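Local coordinates for protein GENE 22 product (Bacillus phage spp1, PDB 2XC8) that is of unknown function, a small phage protein whose fold resembles a domain of the receptor-binding protein of lactococcal phage p2, at residues V44-T49 / V56-Y61; Y61-V66 / S72-K77; L94-V99 / F114-E119. All coordinates share one frame; numbering follows the deposited sequence.

Contact 1 of 3, residues V44-T49 / V56-Y61; sequences VSFDLT and VEYMLY
Polar contact between V44-T49 and V56-Y61 is concentrated at one end, where the phenol of Y58 reaches the backbone of T49. Y58 OH donates to T49 O at 2.6 Å, and the acceptor lies at the ring edge, in the plane of the ring. The hydroxyl arrives in the carbonyl plane on a lone pair, with a C=O...donor angle of 120°. T49 N is also close, 3.1 Å from Y58 OH, and K77 NZ of the next strand makes a weak hydrogen bond to the same hydroxyl. The chain reaches this position through an inverse gamma turn centred on L48, which carries it out of strand 44-47.

That strand belongs to a four-stranded antiparallel sheet, whereas 56-61 lies in the five-stranded mixed one. The two segments run antiparallel at 176°, yet their axes come no nearer than 10.1 Å. This is the spacing of face-to-face packing between layers, as in a beta sandwich, and side chains rather than a backbone ladder fill the interval.

Among the aromatic groups, F46 and Y58 lie near parallel, planes at 27°, but are slid apart with centroids 5.9 Å apart, so overlap is slight. The nearest approach is F46 CE1 to Y58 CB, 4.0 Å.

Aliphatic side chains pack against both rings. L60 comes to the ring edge at F46 CE2, while Y58 lies by F46 CE1. With its CG opposite the backbone N, L60 places CD1 and CD2 both near F46 CE2. L60 CD2 also approaches V44 CG1 at 4.5 Å, a looser touch. From the turn, L48 CD2 settles obliquely against the Y58 ring, 3.8 Å from Y58 CD2. V44 also packs on P128 of the second subunit.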
loop_
_atom_site.group_PDB
_atom_site.type_symbol
_atom_site.label_atom_id
_atom_site.label_comp_id
_atom_site.label_asym_id
_atom_site.label_seq_id
_atom_site.Cartn_x
_atom_site.Cartn_y
_atom_site.Cartn_z
ATOM N N VAL B 44 -15.068 1.489 2.315
ATOM C CA VAL B 44 -15.641 0.914 1.122
ATOM C C VAL B 44 -14.811 -0.250 0.677
ATOM O O VAL B 44 -13.634 -0.238 0.777
ATOM C CB VAL B 44 -15.787 1.944 -0.039
ATOM C CG1 VAL B 44 -14.480 2.342 -0.602
ATOM C CG2 VAL B 44 -16.658 1.433 -1.091
ATOM N N SER B 45 -15.460 -1.271 0.192
ATOM C CA SER B 45 -14.778 -2.372 -0.403
ATOM C C SER B 45 -15.541 -3.030 -1.556
ATOM O O SER B 45 -16.725 -2.898 -1.636
ATOM C CB SER B 45 -14.310 -3.352 0.680
ATOM O OG SER B 45 -15.330 -4.121 1.177
ATOM N N PHE B 46 -14.837 -3.704 -2.457
ATOM C CA PHE B 46 -15.451 -4.393 -3.590
ATOM C C PHE B 46 -14.590 -5.550 -4.089
ATOM O O PHE B 46 -13.361 -5.507 -3.994
ATOM C CB PHE B 46 -15.781 -3.414 -4.731
ATOM C CG PHE B 46 -14.582 -2.701 -5.308
ATOM C CD1 PHE B 46 -13.938 -3.199 -6.439
ATOM C CD2 PHE B 46 -14.115 -1.517 -4.742
ATOM C CE1 PHE B 46 -12.837 -2.541 -6.985
ATOM C CE2 PHE B 46 -13.014 -0.852 -5.279
ATOM C CZ PHE B 46 -12.375 -1.365 -6.403
ATOM N N ASP B 47 -15.247 -6.580 -4.616
ATOM C CA ASP B 47 -14.559 -7.725 -5.204
ATOM C C ASP B 47 -14.018 -7.368 -6.583
ATOM O O ASP B 47 -14.668 -6.647 -7.345
ATOM C CB ASP B 47 -15.502 -8.927 -5.321
ATOM C CG ASP B 47 -16.010 -9.417 -3.974
ATOM O OD1 ASP B 47 -15.262 -9.341 -2.976
ATOM O OD2 ASP B 47 -17.165 -9.892 -3.917
ATOM N N LEU B 48 -12.827 -7.872 -6.894
ATOM C CA LEU B 48 -12.262 -7.736 -8.232
ATOM C C LEU B 48 -12.659 -8.958 -9.059
ATOM O O LEU B 48 -11.817 -9.770 -9.457
ATOM C CB LEU B 48 -10.742 -7.544 -8.171
ATOM C CG LEU B 48 -10.249 -6.185 -7.657
ATOM C CD1 LEU B 48 -8.786 -6.262 -7.249
ATOM C CD2 LEU B 48 -10.466 -5.076 -8.687
ATOM N N THR B 49 -13.965 -9.067 -9.299
ATOM C CA THR B 49 -14.570 -10.221 -9.955
ATOM C C THR B 49 -14.232 -10.257 -11.445
ATOM O O THR B 49 -14.505 -9.296 -12.169
ATOM C CB THR B 49 -16.108 -10.232 -9.765
ATOM O OG1 THR B 49 -16.426 -10.017 -8.383
ATOM C CG2 THR B 49 -16.709 -11.560 -10.216
ATOM N N VAL B 56 -12.212 -7.146 -17.261
ATOM C CA VAL B 56 -13.101 -6.197 -16.597
ATOM C C VAL B 56 -12.311 -5.033 -16.003
ATOM O O VAL B 56 -11.335 -5.242 -15.282
ATOM C CB VAL B 56 -13.943 -6.876 -15.489
ATOM C CG1 VAL B 56 -14.920 -5.889 -14.894
ATOM C CG2 VAL B 56 -14.692 -8.081 -16.035
ATOM N N GLU B 57 -12.741 -3.812 -16.312
ATOM C CA GLU B 57 -12.139 -2.605 -15.751
ATOM C C GLU B 57 -12.930 -2.125 -14.540
ATOM O O GLU B 57 -14.146 -1.943 -14.617
ATOM C CB GLU B 57 -12.081 -1.490 -16.796
ATOM C CG GLU B 57 -11.109 -1.736 -17.936
ATOM C CD GLU B 57 -11.091 -0.600 -18.944
ATOM O OE1 GLU B 57 -12.118 0.096 -19.097
ATOM O OE2 GLU B 57 -10.040 -0.405 -19.590
ATOM N N TYR B 58 -12.231 -1.923 -13.426
ATOM C CA TYR B 58 -12.841 -1.388 -12.214
ATOM C C TYR B 58 -12.330 0.015 -11.931
ATOM O O TYR B 58 -11.121 0.259 -11.938
ATOM C CB TYR B 58 -12.568 -2.300 -11.018
ATOM C CG TYR B 58 -13.359 -3.583 -11.044
ATOM C CD1 TYR B 58 -14.647 -3.640 -10.511
ATOM C CD2 TYR B 58 -12.823 -4.742 -11.600
ATOM C CE1 TYR B 58 -15.380 -4.818 -10.533
ATOM C CE2 TYR B 58 -13.546 -5.926 -11.625
ATOM C CZ TYR B 58 -14.824 -5.957 -11.092
ATOM O OH TYR B 58 -15.548 -7.124 -11.111
HETATM N N MSE B 59 -13.250 0.919 -11.667
HETATM C CA MSE B 59 -12.957 2.294 -11.388
HETATM C C MSE B 59 -13.636 2.873 -10.188
HETATM O O MSE B 59 -14.821 2.917 -10.096
HETATM C CB MSE B 59 -13.318 3.126 -12.585
HETATM C CG MSE B 59 -12.224 4.000 -13.006
HETATM SE SE MSE B 59 -11.183 3.356 -14.444
HETATM C CE MSE B 59 -11.977 4.481 -15.705
ATOM N N LEU B 60 -12.838 3.333 -9.254
ATOM C CA LEU B 60 -13.374 3.870 -8.008
ATOM C C LEU B 60 -13.252 5.392 -7.971
ATOM O O LEU B 60 -12.171 5.942 -8.188
ATOM C CB LEU B 60 -12.662 3.234 -6.807
ATOM C CG LEU B 60 -13.146 3.557 -5.389
ATOM C CD1 LEU B 60 -14.538 2.992 -5.119
ATOM C CD2 LEU B 60 -12.154 3.030 -4.365
ATOM N N TYR B 61 -14.370 6.061 -7.699
ATOM C CA TYR B 61 -14.421 7.521 -7.671
ATOM C C TYR B 61 -14.723 8.056 -6.275
ATOM O O TYR B 61 -15.601 7.541 -5.580
ATOM C CB TYR B 61 -15.477 8.051 -8.650
ATOM C CG TYR B 61 -15.385 7.497 -10.057
ATOM C CD1 TYR B 61 -14.295 7.791 -10.877
ATOM C CD2 TYR B 61 -16.401 6.696 -10.575
ATOM C CE1 TYR B 61 -14.212 7.286 -12.172
ATOM C CE2 TYR B 61 -16.329 6.189 -11.870
ATOM C CZ TYR B 61 -15.233 6.489 -12.661
ATOM O OH TYR B 61 -15.157 5.989 -13.941
#

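Contact 2 of 3, residues Y61-V66 / S72-K77; sequences YLHMNV and SWSLCK
Three successive antiparallel pairs join Y61-V66 to S72-K77. Y61 with S74 and H63 with S72 are hydrogen-bonded pairs, flanking the non-hydrogen-bonded pair L62 with W73. Four backbone bonds result, the shortest being Y61 N to S74 O at 2.7 Å. The segment axes cross at 140°, a marked twist. Between the bonds, W73 CA also points its hydrogen at Y61 O, 3.3 Å away.

On the face carrying L62 and W73, one methyl does most of the touching. L62 CD1 sits 3.4 Å from the centroid of the six-membered ring of the W73 indole, only 3° off its normal, a CH-pi contact. The indole NE1 is held elsewhere, by E42 O.

The other face is polar near H63. Its imidazole is folded back over its own backbone (chi1 48°), which lays one ring face against S72 O and brings H63 NE2 to S74 OG at 2.7 Å, a hydrogen bond whose donor could be either group. E92 OE1 binds ND1, so both ring nitrogens are engaged and the rotation is fixed. Further along, Y61 CE2 packs on C76 CB at 3.6 Å, beside the C76-C86 disulfide.

A beta hairpin of strands 56-64 and 71-79 is formed here; S74, L75 and C76 continue its sheet into the second subunit by a parallel ladder.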
loop_
_atom_site.group_PDB
_atom_site.type_symbol
_atom_site.label_atom_id
_atom_site.label_comp_id
_atom_site.label_asym_id
_atom_site.label_seq_id
_atom_site.Cartn_x
_atom_site.Cartn_y
_atom_site.Cartn_z
ATOM N N TYR B 61 -14.370 6.061 -7.699
ATOM C CA TYR B 61 -14.421 7.521 -7.671
ATOM C C TYR B 61 -14.723 8.056 -6.275
ATOM O O TYR B 61 -15.601 7.541 -5.580
ATOM C CB TYR B 61 -15.477 8.051 -8.650
ATOM C CG TYR B 61 -15.385 7.497 -10.057
ATOM C CD1 TYR B 61 -14.295 7.791 -10.877
ATOM C CD2 TYR B 61 -16.401 6.696 -10.575
ATOM C CE1 TYR B 61 -14.212 7.286 -12.172
ATOM C CE2 TYR B 61 -16.329 6.189 -11.870
ATOM C CZ TYR B 61 -15.233 6.489 -12.661
ATOM O OH TYR B 61 -15.157 5.989 -13.941
ATOM N N LEU B 62 -13.985 9.088 -5.874
ATOM C CA LEU B 62 -14.287 9.830 -4.657
ATOM C C LEU B 62 -14.752 11.227 -5.048
ATOM O O LEU B 62 -13.980 12.022 -5.586
ATOM C CB LEU B 62 -13.067 9.895 -3.728
ATOM C CG LEU B 62 -13.272 10.452 -2.314
ATOM C CD1 LEU B 62 -14.074 9.488 -1.445
ATOM C CD2 LEU B 62 -11.938 10.771 -1.659
ATOM N N HIS B 63 -16.025 11.507 -4.787
ATOM C CA HIS B 63 -16.641 12.772 -5.183
ATOM C C HIS B 63 -17.364 13.435 -4.016
ATOM O O HIS B 63 -17.726 12.776 -3.039
ATOM C CB HIS B 63 -17.602 12.554 -6.354
ATOM C CG HIS B 63 -18.539 11.404 -6.156
ATOM N ND1 HIS B 63 -19.735 11.527 -5.483
ATOM C CD2 HIS B 63 -18.449 10.107 -6.529
ATOM C CE1 HIS B 63 -20.344 10.355 -5.456
ATOM N NE2 HIS B 63 -19.584 9.477 -6.083
HETATM N N MSE B 64 -17.575 14.744 -4.133
HETATM C CA MSE B 64 -18.186 15.532 -3.070
HETATM C C MSE B 64 -19.331 16.423 -3.542
HETATM O O MSE B 64 -19.252 17.032 -4.612
HETATM C CB MSE B 64 -17.129 16.420 -2.404
HETATM C CG MSE B 64 -17.626 17.207 -1.195
HETATM SE SE MSE B 64 -16.446 18.682 -0.715
HETATM C CE MSE B 64 -14.852 17.653 -0.278
ATOM N N ASN B 65 -20.393 16.485 -2.743
ATOM C CA ASN B 65 -21.493 17.385 -3.057
ATOM C C ASN B 65 -21.005 18.686 -2.433
ATOM O O ASN B 65 -20.868 18.776 -1.214
ATOM C CB ASN B 65 -22.802 16.916 -2.408
ATOM C CG ASN B 65 -23.958 17.887 -2.627
ATOM O OD1 ASN B 65 -23.866 19.076 -2.312
ATOM N ND2 ASN B 65 -25.063 17.372 -3.152
ATOM N N VAL B 66 -20.730 19.685 -3.270
ATOM C CA VAL B 66 -20.105 20.932 -2.808
ATOM C C VAL B 66 -20.971 21.770 -1.861
ATOM O O VAL B 66 -20.444 22.566 -1.078
ATOM C CB VAL B 66 -19.590 21.816 -3.985
ATOM C CG1 VAL B 66 -18.408 21.148 -4.681
ATOM C CG2 VAL B 66 -20.710 22.132 -4.980
ATOM N N SER B 72 -18.587 11.020 -1.033
ATOM C CA SER B 72 -19.093 9.670 -1.306
ATOM C C SER B 72 -18.248 8.868 -2.300
ATOM O O SER B 72 -17.425 9.426 -3.030
ATOM C CB SER B 72 -20.544 9.739 -1.793
ATOM O OG SER B 72 -21.381 10.350 -0.827
ATOM N N TRP B 73 -18.473 7.552 -2.313
ATOM C CA TRP B 73 -17.806 6.635 -3.234
ATOM C C TRP B 73 -18.725 6.204 -4.375
ATOM O O TRP B 73 -19.926 6.001 -4.178
ATOM C CB TRP B 73 -17.332 5.377 -2.502
ATOM C CG TRP B 73 -16.239 5.580 -1.497
ATOM C CD1 TRP B 73 -16.359 5.519 -0.139
ATOM C CD2 TRP B 73 -14.857 5.848 -1.766
ATOM N NE1 TRP B 73 -15.141 5.739 0.456
ATOM C CE2 TRP B 73 -14.200 5.944 -0.518
ATOM C CE3 TRP B 73 -14.109 6.023 -2.938
ATOM C CZ2 TRP B 73 -12.830 6.207 -0.409
ATOM C CZ3 TRP B 73 -12.745 6.285 -2.829
ATOM C CH2 TRP B 73 -12.122 6.374 -1.571
ATOM N N SER B 74 -18.142 6.063 -5.561
ATOM C CA SER B 74 -18.821 5.486 -6.716
ATOM C C SER B 74 -17.894 4.494 -7.404
ATOM O O SER B 74 -16.683 4.714 -7.474
ATOM C CB SER B 74 -19.240 6.574 -7.704
ATOM O OG SER B 74 -20.422 7.225 -7.276
ATOM N N LEU B 75 -18.464 3.401 -7.904
ATOM C CA LEU B 75 -17.687 2.401 -8.627
ATOM C C LEU B 75 -18.247 2.174 -10.021
ATOM O O LEU B 75 -19.443 1.925 -10.192
ATOM C CB LEU B 75 -17.639 1.075 -7.857
ATOM C CG LEU B 75 -16.846 -0.102 -8.442
ATOM C CD1 LEU B 75 -15.343 0.087 -8.264
ATOM C CD2 LEU B 75 -17.293 -1.407 -7.803
ATOM N N CYS B 76 -17.369 2.269 -11.014
ATOM C CA CYS B 76 -17.723 1.912 -12.377
ATOM C C CYS B 76 -17.050 0.602 -12.768
ATOM O O CYS B 76 -15.867 0.385 -12.490
ATOM C CB CYS B 76 -17.348 3.023 -13.356
ATOM S SG CYS B 76 -17.860 2.691 -15.054
ATOM N N LYS B 77 -17.812 -0.279 -13.380
ATOM C CA LYS B 77 -17.333 -1.508 -13.942
ATOM C C LYS B 77 -17.566 -1.561 -15.449
ATOM O O LYS B 77 -18.603 -1.304 -15.947
ATOM C CB LYS B 77 -18.040 -2.663 -13.269
ATOM C CG LYS B 77 -17.379 -3.987 -13.350
ATOM C CD LYS B 77 -18.359 -5.123 -13.117
ATOM C CE LYS B 77 -17.787 -6.469 -13.532
ATOM N NZ LYS B 77 -18.273 -7.617 -12.751
#

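Contact 3 of 3, residues L94-V99 / F114-E119; sequences LIMYPV and FLYEKE
M96 and Y116 meet within the beta hairpin of strands 93-103 and 109-117, where the partners splay at 127° and their pairing has largely given way to side-chain contact. The tight part is at P98 and F114, whose CA atoms come within 4.5 Å. F114 N donates to P98 O at 2.6 Å, in a nearly straight bond tilted from the carbonyl plane. P98 CB also rests against F114 O.

Beyond this bond the packing thins. Y97 is exposed, and the F114 ring, partly exposed itself, meets that neighbour through the backbone, with F114 CD2 3.5 Å from Y97 O. V5 of strand 2-8 also packs on the F114 side chain.

Around the buried M96, I95 and M96 together face L62, a classic beta bulge in strand 93-103. The selenomethionine M96 sets out with CG wedged between its two backbone neighbours, N and C (chi1 60°), then bends at its third torsion. Selenium and terminal methyl thereby come alongside the Y116 ring. In this Met-aromatic contact the approach is oblique, 63° off the ring normal, and M96 SE lies 3.6 Å from Y116 CD2.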
loop_
_atom_site.group_PDB
_atom_site.type_symbol
_atom_site.label_atom_id
_atom_site.label_comp_id
_atom_site.label_asym_id
_atom_site.label_seq_id
_atom_site.Cartn_x
_atom_site.Cartn_y
_atom_site.Cartn_z
ATOM N N LEU B 94 -15.718 15.698 -8.553
ATOM C CA LEU B 94 -14.837 14.573 -8.474
ATOM C C LEU B 94 -13.528 14.995 -7.863
ATOM O O LEU B 94 -12.898 15.910 -8.288
ATOM C CB LEU B 94 -14.639 13.894 -9.816
ATOM C CG LEU B 94 -13.662 12.736 -9.938
ATOM C CD1 LEU B 94 -14.132 11.459 -9.394
ATOM C CD2 LEU B 94 -13.366 12.570 -11.341
ATOM N N ILE B 95 -13.159 14.293 -6.823
ATOM C CA ILE B 95 -12.023 14.633 -6.032
ATOM C C ILE B 95 -10.861 13.790 -6.454
ATOM O O ILE B 95 -9.856 14.314 -6.762
ATOM C CB ILE B 95 -12.318 14.476 -4.523
ATOM C CG1 ILE B 95 -13.465 15.378 -4.074
ATOM C CG2 ILE B 95 -11.124 14.736 -3.738
ATOM C CD1 ILE B 95 -13.265 16.839 -4.254
HETATM N N MSE B 96 -11.019 12.483 -6.476
HETATM C CA MSE B 96 -9.960 11.593 -6.887
HETATM C C MSE B 96 -10.331 10.211 -7.419
HETATM O O MSE B 96 -11.380 9.711 -7.148
HETATM C CB MSE B 96 -8.945 11.405 -5.774
HETATM C CG MSE B 96 -9.493 10.829 -4.527
HETATM SE SE MSE B 96 -8.335 10.592 -3.078
HETATM C CE MSE B 96 -7.781 12.325 -2.793
ATOM N N TYR B 97 -9.444 9.636 -8.217
ATOM C CA TYR B 97 -9.643 8.285 -8.730
ATOM C C TYR B 97 -8.609 7.391 -8.079
ATOM O O TYR B 97 -7.619 7.096 -8.686
ATOM C CB TYR B 97 -9.484 8.064 -10.244
ATOM C CG TYR B 97 -9.964 9.111 -11.178
ATOM C CD1 TYR B 97 -9.208 10.232 -11.420
ATOM C CD2 TYR B 97 -11.128 8.942 -11.898
ATOM C CE1 TYR B 97 -9.629 11.190 -12.276
ATOM C CE2 TYR B 97 -11.554 9.881 -12.773
ATOM C CZ TYR B 97 -10.803 11.013 -12.964
ATOM O OH TYR B 97 -11.189 11.997 -13.825
ATOM N N PRO B 98 -8.829 6.944 -6.862
ATOM C CA PRO B 98 -7.709 6.244 -6.214
ATOM C C PRO B 98 -7.466 4.787 -6.649
ATOM O O PRO B 98 -6.389 4.253 -6.383
ATOM C CB PRO B 98 -8.066 6.312 -4.724
ATOM C CG PRO B 98 -9.546 6.415 -4.694
ATOM C CD PRO B 98 -9.962 7.153 -5.939
ATOM N N VAL B 99 -8.442 4.155 -7.300
ATOM C CA VAL B 99 -8.289 2.763 -7.755
ATOM C C VAL B 99 -8.717 2.587 -9.217
ATOM O O VAL B 99 -9.815 2.992 -9.606
ATOM C CB VAL B 99 -9.057 1.752 -6.845
ATOM C CG1 VAL B 99 -8.826 0.313 -7.305
ATOM C CG2 VAL B 99 -8.647 1.901 -5.384
ATOM N N PHE B 114 -3.783 4.646 -6.138
ATOM C CA PHE B 114 -3.242 5.987 -5.936
ATOM C C PHE B 114 -3.407 6.413 -4.479
ATOM O O PHE B 114 -4.530 6.529 -3.980
ATOM C CB PHE B 114 -3.922 6.997 -6.871
ATOM C CG PHE B 114 -3.574 6.820 -8.326
ATOM C CD1 PHE B 114 -2.467 7.462 -8.874
ATOM C CD2 PHE B 114 -4.362 6.024 -9.152
ATOM C CE1 PHE B 114 -2.144 7.305 -10.222
ATOM C CE2 PHE B 114 -4.049 5.860 -10.500
ATOM C CZ PHE B 114 -2.936 6.501 -11.035
ATOM N N LEU B 115 -2.281 6.632 -3.802
ATOM C CA LEU B 115 -2.285 7.051 -2.402
ATOM C C LEU B 115 -1.820 8.496 -2.265
ATOM O O LEU B 115 -0.634 8.798 -2.427
ATOM C CB LEU B 115 -1.411 6.123 -1.548
ATOM C CG LEU B 115 -1.805 4.649 -1.387
ATOM C CD1 LEU B 115 -0.777 3.925 -0.535
ATOM C CD2 LEU B 115 -3.197 4.493 -0.780
ATOM N N TYR B 116 -2.763 9.387 -1.965
ATOM C CA TYR B 116 -2.462 10.814 -1.887
ATOM C C TYR B 116 -1.924 11.187 -0.509
ATOM O O TYR B 116 -2.435 10.747 0.525
ATOM C CB TYR B 116 -3.611 11.655 -2.456
ATOM C CG TYR B 116 -3.876 11.351 -3.917
ATOM C CD1 TYR B 116 -3.088 11.911 -4.925
ATOM C CD2 TYR B 116 -4.898 10.479 -4.289
ATOM C CE1 TYR B 116 -3.323 11.619 -6.268
ATOM C CE2 TYR B 116 -5.142 10.182 -5.626
ATOM C CZ TYR B 116 -4.352 10.754 -6.610
ATOM O OH TYR B 116 -4.590 10.464 -7.933
ATOM N N GLU B 117 -0.883 12.017 -0.535
ATOM C CA GLU B 117 -0.193 12.428 0.679
ATOM C C GLU B 117 -0.148 13.944 0.902
ATOM O O GLU B 117 -0.381 14.721 -0.029
ATOM C CB GLU B 117 1.226 11.923 0.418
ATOM C CG GLU B 117 1.958 11.322 1.602
ATOM C CD GLU B 117 3.339 10.819 1.199
ATOM O OE1 GLU B 117 4.332 11.525 1.484
ATOM O OE2 GLU B 117 3.433 9.732 0.583
ATOM N N LYS B 118 0.157 14.353 2.134
ATOM C CA LYS B 118 0.341 15.769 2.487
ATOM C C LYS B 118 1.615 16.336 1.850
ATOM O O LYS B 118 2.644 15.657 1.803
ATOM C CB LYS B 118 0.376 15.927 4.017
ATOM C CG LYS B 118 0.724 17.328 4.555
ATOM C CD LYS B 118 -0.403 18.333 4.344
ATOM C CE LYS B 118 -0.188 19.608 5.193
ATOM N NZ LYS B 118 -1.347 20.540 5.068
ATOM N N GLU B 119 1.538 17.576 1.368
ATOM C CA GLU B 119 2.673 18.247 0.719
ATOM C C GLU B 119 3.771 18.674 1.706
ATOM O O GLU B 119 3.634 18.489 2.919
ATOM C CB GLU B 119 2.196 19.447 -0.113
ATOM C CG GLU B 119 1.588 19.070 -1.466
ATOM C CD GLU B 119 1.159 20.274 -2.300
ATOM O OE1 GLU B 119 1.089 21.399 -1.758
ATOM O OE2 GLU B 119 0.885 20.089 -3.505
#

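How the contacts relate
From the N terminus, contact 1 closes first: the eight residues between strands 37-47 and 56-64 turn the chain over from the four-stranded sheet to the other layer. Contact 2 follows on the same strand, shares Y61 and closes the next hairpin; M59 O and C76 N probably extend its ladder back to contact 1. Contact 3 closes last, across the hairpin 93-103/109-117. The three lie in series, none nested or crossed. Strand 56-64 carries contacts 1 and 2 and lies between 71-79 and 93-103, so contact 3 borders it, joined through probable bonds such as L60 N to V99 O and L62 N to M96 O. Contacts 1 and 2 also touch the second subunit.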